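Local coordinates for uncharacterized protein (Photobacterium profundum, PDB 3R87) that probably hydrolyses acyl thioesters, as a hotdog-fold thioesterase of the 4-hydroxybenzoyl-CoA thioesterase family, at residues A[31-36]-A[104-109]; A[39-44]-A[90-95]; A[82-87]-A[127-132]; A[112-117]-A[123-128]. All blocks are in the same frame, centred on the assembly; numbering follows the deposited sequence. Where two conformers were deposited one is given.

Contact 1 (A[31-36]-A[104-109]); sequences KYFERA and AAVIGD
Phe-33 reaches from helix 28-41 to Val-106 and Gly-108 on strand 106-115. This is the central packing of the hotdog fold, in which a long helix lies against a curled antiparallel sheet. The axes of 31-36 and 106-109 pass 10.7 Å apart at an angle of 60°. One aromatic ring spans most of that gap.

The apolar contact is with Val-106. CZ of Phe-33 lies 4.1 Å from CG1 of Val-106, and the two side chains meet at a slant. Phe-33 has CG anti to its carbonyl carbon (chi1 -70°), which sends the ring out from the helix toward the strand. CG1 of Val-106 is anti to the backbone N (chi1 -179°) and is the branch that touches.

The other contacts are with backbone. Atom C of Ile-107 sits at the ring edge, near its plane, 4.3 Å from CE2 of Phe-33. Gly-108 has no side chain, and the ring comes close to its main chain. CE2 of Phe-33 is 3.9 Å from CA of Gly-108.

Around the pair, Val-96 of strand 89-97 and Ile-78 of strand 75-85 also touch Phe-33. Ala-105 and Val-106 both face Val-96, a classic beta bulge. The closest approach between the segments is CE2 of Phe-33 to N of Gly-108, at 3.8 Å.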
# COMPACT_ATOMS: atom_id res chain seq x y z
N LYS A 31 1.47 9.62 0.65
CA LYS A 31 2.51 9.01 -0.20
C LYS A 31 2.89 9.98 -1.34
O LYS A 31 4.07 10.15 -1.66
CB LYS A 31 2.01 7.69 -0.82
CG LYS A 31 1.70 6.65 0.19
CD LYS A 31 1.15 5.38 -0.45
CE LYS A 31 0.82 4.33 0.64
NZ LYS A 31 0.79 2.91 0.12
N TYR A 32 1.86 10.56 -1.99
CA TYR A 32 2.14 11.44 -3.11
C TYR A 32 2.93 12.66 -2.63
O TYR A 32 3.82 13.13 -3.33
CB TYR A 32 0.85 11.92 -3.74
CG TYR A 32 -0.13 10.81 -4.14
CD1 TYR A 32 0.28 9.49 -4.40
CD2 TYR A 32 -1.47 11.11 -4.21
CE1 TYR A 32 -0.67 8.52 -4.66
CE2 TYR A 32 -2.43 10.14 -4.48
CZ TYR A 32 -2.00 8.82 -4.69
OH TYR A 32 -2.97 7.88 -4.88
N PHE A 33 2.60 13.17 -1.43
CA PHE A 33 3.33 14.28 -0.88
C PHE A 33 4.78 13.91 -0.63
O PHE A 33 5.68 14.71 -0.86
CB PHE A 33 2.66 14.81 0.36
CG PHE A 33 1.36 15.53 0.16
CD1 PHE A 33 0.92 15.97 -1.09
CD2 PHE A 33 0.58 15.86 1.26
CE1 PHE A 33 -0.22 16.72 -1.24
CE2 PHE A 33 -0.59 16.62 1.09
CZ PHE A 33 -1.00 17.03 -0.15
N GLU A 34 5.03 12.68 -0.14
CA GLU A 34 6.38 12.19 0.07
C GLU A 34 7.16 12.18 -1.25
O GLU A 34 8.31 12.66 -1.29
CB GLU A 34 6.35 10.82 0.74
CG GLU A 34 7.68 10.39 1.31
CD GLU A 34 8.73 9.92 0.28
OE1 GLU A 34 8.38 9.33 -0.70
OE2 GLU A 34 9.95 10.10 0.50
N ARG A 35 6.56 11.65 -2.31
CA ARG A 35 7.23 11.61 -3.60
C ARG A 35 7.63 13.01 -4.01
O ARG A 35 8.73 13.27 -4.51
CB ARG A 35 6.32 11.03 -4.68
CG ARG A 35 5.85 9.61 -4.44
CD ARG A 35 4.91 9.21 -5.56
NE ARG A 35 4.17 8.01 -5.22
CZ ARG A 35 3.13 7.55 -5.91
NH1 ARG A 35 2.76 8.18 -7.03
NH2 ARG A 35 2.45 6.53 -5.45
N ALA A 36 6.69 13.95 -3.88
CA ALA A 36 6.91 15.31 -4.34
C ALA A 36 8.04 15.96 -3.55
O ALA A 36 8.84 16.73 -4.15
CB ALA A 36 5.61 16.08 -4.26
N ALA A 104 -7.74 23.23 -4.43
CA ALA A 104 -7.05 22.01 -4.09
C ALA A 104 -8.04 20.95 -3.59
O ALA A 104 -8.93 21.26 -2.79
CB ALA A 104 -6.05 22.30 -3.00
N ALA A 105 -7.85 19.73 -4.02
CA ALA A 105 -8.62 18.61 -3.47
C ALA A 105 -8.13 18.20 -2.11
O ALA A 105 -8.93 17.71 -1.29
CB ALA A 105 -8.52 17.42 -4.41
N VAL A 106 -6.84 18.33 -1.84
CA VAL A 106 -6.19 17.91 -0.60
C VAL A 106 -5.14 18.95 -0.28
O VAL A 106 -4.39 19.36 -1.20
CB VAL A 106 -5.58 16.52 -0.70
CG1 VAL A 106 -4.92 16.11 0.63
CG2 VAL A 106 -6.59 15.50 -1.16
N ILE A 107 -5.05 19.34 0.96
CA ILE A 107 -4.05 20.28 1.47
C ILE A 107 -3.31 19.62 2.61
O ILE A 107 -3.96 19.07 3.52
CB ILE A 107 -4.70 21.57 1.93
CG1 ILE A 107 -5.38 22.29 0.77
CG2 ILE A 107 -3.65 22.47 2.66
CD1 ILE A 107 -6.34 23.41 1.16
N GLY A 108 -2.00 19.76 2.65
CA GLY A 108 -1.20 19.33 3.79
C GLY A 108 -0.23 20.41 4.19
O GLY A 108 0.46 21.02 3.35
N ASP A 109 -0.14 20.64 5.50
CA ASP A 109 0.93 21.40 6.12
C ASP A 109 1.80 20.41 6.87
O ASP A 109 1.31 19.75 7.82
CB ASP A 109 0.38 22.45 7.10
CG ASP A 109 -0.50 23.49 6.46
OD1 ASP A 109 -0.07 24.07 5.48
OD2 ASP A 109 -1.63 23.74 7.00

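Contact 2 (A[39-44]-A[90-95]); sequences HVIDSD and TLWRQE
Val-40 and Ile-41, at the C-terminal end of helix 28-41, meet the indole of Trp-92 on strand 89-97. From CB, Trp-92 points toward the helix. Its CG is anti to the carbonyl carbon (chi1 -58°), and the six-membered ring leads. NE1 of Trp-92 turns toward Met-112 of the next strand. CZ2 of Trp-92 is 4.2 Å from CD1 of Ile-41. CH2 of Trp-92 touches both helix residues, 3.9 Å from CG1 of Val-40 and 4.2 Å from CG1 of Ile-41. CZ3 of Trp-92 meets Val-40, whose CG1 is 3.9 Å away and whose CB and CG2 are also close.

Val-40 and Trp-92 come from opposite directions, and the valine methyl CG1 sits at the ring edge, near its plane. The side chain of Ile-41 crosses that of Trp-92 at about a right angle. On the strand itself, CG2 of Thr-90 lies 3.4 Å above one face of the indole, offset toward the rim. The ring of Phe-82 also meets it, with the planes at about 55°.

All three touching residues are buried, and no hydrogen bond joins the segments. The helix end is therefore held to this part of the sheet by apolar packing.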
# COMPACT_ATOMS: atom_id res chain seq x y z
N HIS A 39 11.36 14.86 -4.97
CA HIS A 39 11.73 15.54 -6.21
C HIS A 39 12.23 16.94 -5.96
O HIS A 39 13.07 17.41 -6.73
CB HIS A 39 10.59 15.51 -7.22
CG HIS A 39 10.44 14.16 -7.83
ND1 HIS A 39 11.10 13.78 -8.97
CD2 HIS A 39 9.71 13.09 -7.49
CE1 HIS A 39 10.82 12.51 -9.25
NE2 HIS A 39 9.97 12.06 -8.34
N VAL A 40 11.77 17.64 -4.92
CA VAL A 40 12.34 18.93 -4.55
C VAL A 40 13.76 18.74 -4.06
O VAL A 40 14.68 19.50 -4.44
CB VAL A 40 11.48 19.66 -3.55
CG1 VAL A 40 12.17 20.93 -3.05
CG2 VAL A 40 10.14 19.97 -4.09
N ILE A 41 13.98 17.76 -3.20
CA ILE A 41 15.26 17.54 -2.56
C ILE A 41 16.32 16.95 -3.48
O ILE A 41 17.48 17.33 -3.42
CB ILE A 41 15.06 16.64 -1.32
CG1 ILE A 41 14.22 17.34 -0.24
CG2 ILE A 41 16.43 16.18 -0.77
CD1 ILE A 41 13.67 16.38 0.79
N ASP A 42 15.90 16.04 -4.36
CA ASP A 42 16.67 15.19 -5.25
C ASP A 42 16.80 13.83 -4.57
O ASP A 42 17.51 13.67 -3.54
CB ASP A 42 18.05 15.75 -5.62
CG ASP A 42 18.72 14.95 -6.71
OD1 ASP A 42 19.52 15.57 -7.38
OD2 ASP A 42 18.64 13.80 -6.76
N SER A 43 16.15 12.82 -5.12
CA SER A 43 16.15 11.52 -4.50
C SER A 43 17.54 10.89 -4.47
O SER A 43 17.84 10.12 -3.58
CB SER A 43 15.17 10.62 -5.29
OG SER A 43 15.38 10.72 -6.69
N ASP A 44 18.41 11.20 -5.45
CA ASP A 44 19.73 10.67 -5.41
C ASP A 44 20.53 11.17 -4.22
O ASP A 44 21.33 10.47 -3.62
CB ASP A 44 20.52 11.04 -6.71
CG ASP A 44 20.14 10.21 -7.88
OD1 ASP A 44 19.54 9.11 -7.74
OD2 ASP A 44 20.58 10.56 -8.98
N THR A 90 11.84 21.87 8.68
CA THR A 90 11.44 22.34 7.37
C THR A 90 9.92 22.26 7.32
O THR A 90 9.34 21.22 7.67
CB THR A 90 12.09 21.55 6.22
OG1 THR A 90 13.50 21.60 6.36
CG2 THR A 90 11.79 22.27 4.89
N LEU A 91 9.25 23.35 6.90
CA LEU A 91 7.84 23.38 6.74
C LEU A 91 7.47 23.25 5.28
O LEU A 91 8.06 23.96 4.44
CB LEU A 91 7.27 24.71 7.31
CG LEU A 91 7.81 25.08 8.63
CD1 LEU A 91 7.24 26.43 9.04
CD2 LEU A 91 7.50 23.95 9.66
N TRP A 92 6.56 22.38 4.96
CA TRP A 92 6.12 22.14 3.61
C TRP A 92 4.65 22.43 3.50
O TRP A 92 3.85 22.01 4.37
CB TRP A 92 6.41 20.70 3.20
CG TRP A 92 7.83 20.27 3.28
CD1 TRP A 92 8.50 19.80 4.36
CD2 TRP A 92 8.77 20.22 2.20
NE1 TRP A 92 9.78 19.47 4.01
CE2 TRP A 92 9.98 19.71 2.69
CE3 TRP A 92 8.68 20.50 0.82
CZ2 TRP A 92 11.11 19.47 1.86
CZ3 TRP A 92 9.77 20.28 0.01
CH2 TRP A 92 10.97 19.81 0.54
N ARG A 93 4.23 23.12 2.44
CA ARG A 93 2.86 23.26 2.05
C ARG A 93 2.68 22.42 0.80
O ARG A 93 3.39 22.65 -0.19
CB ARG A 93 2.49 24.72 1.78
CG ARG A 93 1.11 24.91 1.22
CD ARG A 93 0.05 24.60 2.24
NE ARG A 93 -1.26 25.00 1.77
CZ ARG A 93 -2.21 25.50 2.55
NH1 ARG A 93 -2.11 25.50 3.90
NH2 ARG A 93 -3.31 25.90 1.96
N GLN A 94 1.75 21.46 0.80
CA GLN A 94 1.58 20.57 -0.31
C GLN A 94 0.12 20.45 -0.64
O GLN A 94 -0.73 20.36 0.27
CB GLN A 94 2.23 19.20 -0.07
CG GLN A 94 3.69 19.34 0.31
CD GLN A 94 4.42 18.03 0.29
OE1 GLN A 94 4.58 17.40 1.35
NE2 GLN A 94 4.80 17.57 -0.89
N GLU A 95 -0.23 20.44 -1.92
CA GLU A 95 -1.60 20.42 -2.34
C GLU A 95 -1.78 19.50 -3.54
O GLU A 95 -0.95 19.48 -4.44
CB GLU A 95 -2.10 21.82 -2.73
CG GLU A 95 -1.95 22.81 -1.55
CD GLU A 95 -2.46 24.19 -1.82
OE1 GLU A 95 -2.89 24.49 -2.97
OE2 GLU A 95 -2.42 25.01 -0.87

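Contact 3 (A[82-87]-A[127-132]); sequences FTLDGK and DILASM
The C-terminal helix 126-133 packs against strand 75-85 of the hotdog sheet through a Met-aromatic contact. CE of Met-132 lies over one face of the Phe-82 ring. It is 3.7 Å from the ring centroid and 14° off the normal, a CH-pi contact. The nearest ring atom to CE of Met-132 is CD2 of Phe-82, at 3.6 Å. SD of Met-132 is farther out along nearly the same normal, 5.2 Å from the centroid of Phe-82. The methionine chain bends at chi3 (59°), which lays the terminal methyl over the ring.

A second apolar pair lies farther along the strand. In the conformer given for Leu-129, its CD2 is 3.7 Å from CD2 of Leu-84. The same Leu-84 methyl is 4.3 Å from CE of Met-132. Leu-84 is exposed, so this end of the contact is near the surface, while Phe-82 and Met-132 are buried.

The axes of strand 82-85 and helix 127-132 run at 149° to each other, roughly antiparallel. Met-132 also touches Thr-90 and Trp-92 of strand 89-97 and Ile-41 of helix 28-41. Ile-128, one turn back, touches Lys-45 and Leu-49 of helix 43-53, so the C-terminal helix lies among strands 75-85 and 89-97 and both earlier helices.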
# COMPACT_ATOMS: atom_id res chain seq x y z
N PHE A 82 8.23 25.07 0.28
CA PHE A 82 8.88 24.88 1.57
C PHE A 82 9.35 26.15 2.12
O PHE A 82 9.63 27.13 1.40
CB PHE A 82 10.09 23.85 1.53
CG PHE A 82 11.23 24.31 0.72
CD1 PHE A 82 11.40 24.00 -0.67
CD2 PHE A 82 12.24 25.09 1.34
CE1 PHE A 82 12.48 24.44 -1.39
CE2 PHE A 82 13.30 25.55 0.55
CZ PHE A 82 13.45 25.20 -0.82
N THR A 83 9.47 26.18 3.45
CA THR A 83 10.11 27.27 4.15
C THR A 83 10.94 26.63 5.27
O THR A 83 10.59 25.68 5.89
CB THR A 83 9.07 28.18 4.77
OG1 THR A 83 8.60 27.67 5.94
CG2 THR A 83 7.78 28.30 3.94
N LEU A 84 12.08 27.19 5.49
CA LEU A 84 12.98 26.72 6.56
C LEU A 84 12.53 27.35 7.86
O LEU A 84 12.21 28.54 7.88
CB LEU A 84 14.45 27.06 6.22
CG LEU A 84 14.76 26.74 4.72
CD1 LEU A 84 16.06 27.30 4.12
CD2 LEU A 84 14.67 25.16 4.58
N ASP A 85 12.56 26.64 8.97
CA ASP A 85 12.12 27.20 10.23
C ASP A 85 13.25 26.87 11.26
O ASP A 85 13.13 25.92 12.01
CB ASP A 85 10.78 26.53 10.57
CG ASP A 85 10.22 26.97 11.91
OD1 ASP A 85 9.43 26.17 12.55
OD2 ASP A 85 10.52 28.09 12.33
N GLY A 86 14.36 27.60 11.23
CA GLY A 86 15.57 27.21 11.95
C GLY A 86 16.41 26.16 11.27
O GLY A 86 16.07 25.65 10.14
N LYS A 87 17.41 25.67 12.00
CA LYS A 87 18.37 24.62 11.54
C LYS A 87 17.84 23.18 11.47
O LYS A 87 18.43 22.35 10.72
CB LYS A 87 19.59 24.65 12.53
CG LYS A 87 20.82 23.73 12.21
CD LYS A 87 22.12 24.16 13.05
CE LYS A 87 22.26 23.89 14.55
NZ LYS A 87 22.90 22.58 15.06
N ASP A 127 24.18 20.40 1.94
CA ASP A 127 24.04 19.92 0.57
C ASP A 127 22.61 19.62 0.18
O ASP A 127 22.23 19.83 -0.99
CB ASP A 127 24.77 18.64 0.41
CG ASP A 127 24.90 18.23 -1.07
OD1 ASP A 127 25.29 19.01 -1.98
OD2 ASP A 127 24.57 17.06 -1.32
N ILE A 128 21.80 19.21 1.16
CA ILE A 128 20.37 19.03 0.93
C ILE A 128 19.73 20.37 0.71
O ILE A 128 18.95 20.56 -0.22
CB ILE A 128 19.73 18.24 2.06
CG1 ILE A 128 20.26 16.81 2.12
CG2 ILE A 128 18.22 18.30 1.95
CD1 ILE A 128 19.87 15.94 0.95
N LEU A 129 20.06 21.35 1.61
CA LEU A 129 19.46 22.68 1.42
C LEU A 129 19.89 23.28 0.06
O LEU A 129 19.07 23.87 -0.61
CB LEU A 129 19.91 23.63 2.55
CG LEU A 129 19.45 23.29 3.99
CD1 LEU A 129 20.20 24.16 5.07
CD2 LEU A 129 17.95 23.44 4.02
N ALA A 130 21.11 23.06 -0.32
CA ALA A 130 21.57 23.57 -1.64
C ALA A 130 20.75 22.99 -2.76
O ALA A 130 20.38 23.70 -3.68
CB ALA A 130 23.03 23.25 -1.81
N SER A 131 20.52 21.67 -2.67
CA SER A 131 19.79 20.98 -3.69
C SER A 131 18.37 21.55 -3.76
O SER A 131 17.76 21.70 -4.81
CB SER A 131 19.87 19.48 -3.50
OG SER A 131 19.32 18.80 -4.54
N MET A 132 17.77 21.69 -2.57
CA MET A 132 16.40 22.20 -2.48
C MET A 132 16.28 23.56 -3.08
O MET A 132 15.25 23.85 -3.72
CB MET A 132 15.96 22.30 -1.02
CG MET A 132 15.72 20.93 -0.37
SD MET A 132 15.56 20.96 1.41
CE MET A 132 14.14 22.05 1.66

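Contact 4 (A[112-117]-A[123-128]); sequences MVCLDK and PVPADI
Cys-114 on strand 106-115 faces the proline-bearing segment that leads into helix 126-133. The apolar contact is made by its sulfur. SG of Cys-114 lies 4.1 Å from CD of Pro-125. The side chain points toward the other segment, and SG is anti to the backbone N (chi1 179°), which carries it out to the proline ring.

The polar neighbour of the same sulfur is a backbone oxygen. O of Pro-123 is also 4.1 Å from SG of Cys-114, too long to count as a hydrogen bond. No hydrogen bond joins the two segments. Val-124 lies between the two prolines, and its CA is 6.1 Å from that of Cys-114.

Backbone bonds anchor both sides separately. Cys-114 pairs with Gln-122 of strand 121-122, and Val-124 pairs with Lys-87. Within 123-128, N of Ile-128 makes a weak bond to O of Pro-125 at 3.0 Å.

Pro-125 also touches Leu-49 of helix 43-53. Its side chain is about 7 Å from that of His-53. His-53 and Asp-127 are magnesium-binding residues of this protein, although no metal is bound to this chain. The contact thus joins strand 106-115 of the hotdog sheet to a helix start with proline at the N-cap position, beside a metal-binding region.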
# COMPACT_ATOMS: atom_id res chain seq x y z
N MET A 112 8.88 18.67 8.84
CA MET A 112 9.87 17.66 8.63
C MET A 112 11.09 17.92 9.53
O MET A 112 11.51 19.09 9.64
CB MET A 112 10.32 17.83 7.15
CG MET A 112 11.37 16.85 6.68
SD MET A 112 11.94 17.01 5.00
CE MET A 112 12.98 18.28 4.92
N VAL A 113 11.69 16.85 10.05
CA VAL A 113 12.97 16.90 10.76
C VAL A 113 13.93 15.90 10.08
O VAL A 113 13.56 15.10 9.27
CB VAL A 113 12.74 16.53 12.21
CG1 VAL A 113 11.84 17.57 12.85
CG2 VAL A 113 12.11 15.13 12.41
N CYS A 114 15.23 16.03 10.47
CA CYS A 114 16.27 15.13 10.00
C CYS A 114 16.80 14.28 11.18
O CYS A 114 17.03 14.85 12.22
CB CYS A 114 17.38 16.00 9.40
SG CYS A 114 18.82 15.02 8.77
N LEU A 115 16.83 12.98 11.04
CA LEU A 115 17.18 12.06 12.15
C LEU A 115 18.36 11.20 11.73
O LEU A 115 18.45 10.78 10.54
CB LEU A 115 15.95 11.13 12.50
CG LEU A 115 14.65 11.73 12.88
CD1 LEU A 115 13.62 10.68 13.20
CD2 LEU A 115 14.73 12.75 14.04
N ASP A 116 19.18 10.84 12.68
CA ASP A 116 20.14 9.74 12.49
C ASP A 116 19.49 8.40 12.89
O ASP A 116 18.27 8.34 13.23
CB ASP A 116 21.43 10.04 13.25
CG ASP A 116 21.25 10.03 14.76
OD1 ASP A 116 20.23 9.51 15.28
OD2 ASP A 116 22.13 10.66 15.35
N LYS A 117 20.29 7.34 12.82
CA LYS A 117 19.73 6.02 12.98
C LYS A 117 19.29 5.77 14.44
O LYS A 117 18.44 4.90 14.67
CB LYS A 117 20.69 4.98 12.41
CG LYS A 117 20.67 4.91 10.88
CD LYS A 117 21.46 3.72 10.45
CE LYS A 117 21.84 3.83 9.02
NZ LYS A 117 22.27 2.50 8.50
N PRO A 123 20.69 18.83 12.31
CA PRO A 123 20.42 20.02 11.40
C PRO A 123 20.24 19.49 9.90
O PRO A 123 20.87 18.51 9.52
CB PRO A 123 21.72 20.84 11.49
CG PRO A 123 22.23 20.45 12.85
CD PRO A 123 22.03 18.93 12.94
N VAL A 124 19.45 20.19 9.09
CA VAL A 124 19.33 19.81 7.64
C VAL A 124 20.70 20.01 6.99
O VAL A 124 21.27 21.08 7.08
CB VAL A 124 18.34 20.63 6.80
CG1 VAL A 124 18.29 20.14 5.34
CG2 VAL A 124 16.95 20.66 7.43
N PRO A 125 21.29 18.97 6.35
CA PRO A 125 22.63 19.16 5.76
C PRO A 125 22.64 20.25 4.72
O PRO A 125 21.72 20.39 3.91
CB PRO A 125 22.90 17.77 5.17
CG PRO A 125 22.10 16.81 6.00
CD PRO A 125 20.80 17.57 6.27
N ALA A 126 23.74 21.03 4.66
CA ALA A 126 23.86 22.09 3.67
C ALA A 126 23.70 21.59 2.24
O ALA A 126 23.14 22.28 1.41
CB ALA A 126 25.26 22.76 3.75
N ASP A 127 24.18 20.40 1.94
CA ASP A 127 24.04 19.92 0.57
C ASP A 127 22.61 19.62 0.18
O ASP A 127 22.23 19.83 -0.99
CB ASP A 127 24.77 18.64 0.41
CG ASP A 127 24.90 18.23 -1.07
OD1 ASP A 127 25.29 19.01 -1.98
OD2 ASP A 127 24.57 17.06 -1.32
N ILE A 128 21.80 19.21 1.16
CA ILE A 128 20.37 19.03 0.93
C ILE A 128 19.73 20.37 0.71
O ILE A 128 18.95 20.56 -0.22
CB ILE A 128 19.73 18.24 2.06
CG1 ILE A 128 20.26 16.81 2.12
CG2 ILE A 128 18.22 18.30 1.95
CD1 ILE A 128 19.87 15.94 0.95

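How the contacts relate
Contacts 1 and 2 both set helix 28-41 against the sheet, with centres 10 Å apart. Contact 2 is nested inside the chain loop closed by contact 1. Their strands are neighbours, joined by a probable hydrogen bond from N of Gly-108 to O of Gln-94 (2.8 Å) and by the Asp-109 to Arg-93 salt bridge. Contact 3 meets contact 2 where a probable hydrogen bond joins OG of Ser-131 to O of Ile-41 (2.6 Å), linking the two helices. Contacts 3 and 4 share Asp-127 and Ile-128, and their centres are 9 Å apart. Asp-127, a magnesium-binding residue with no metal bound to this chain, belongs to both, whereas contact 1 lies away from the site.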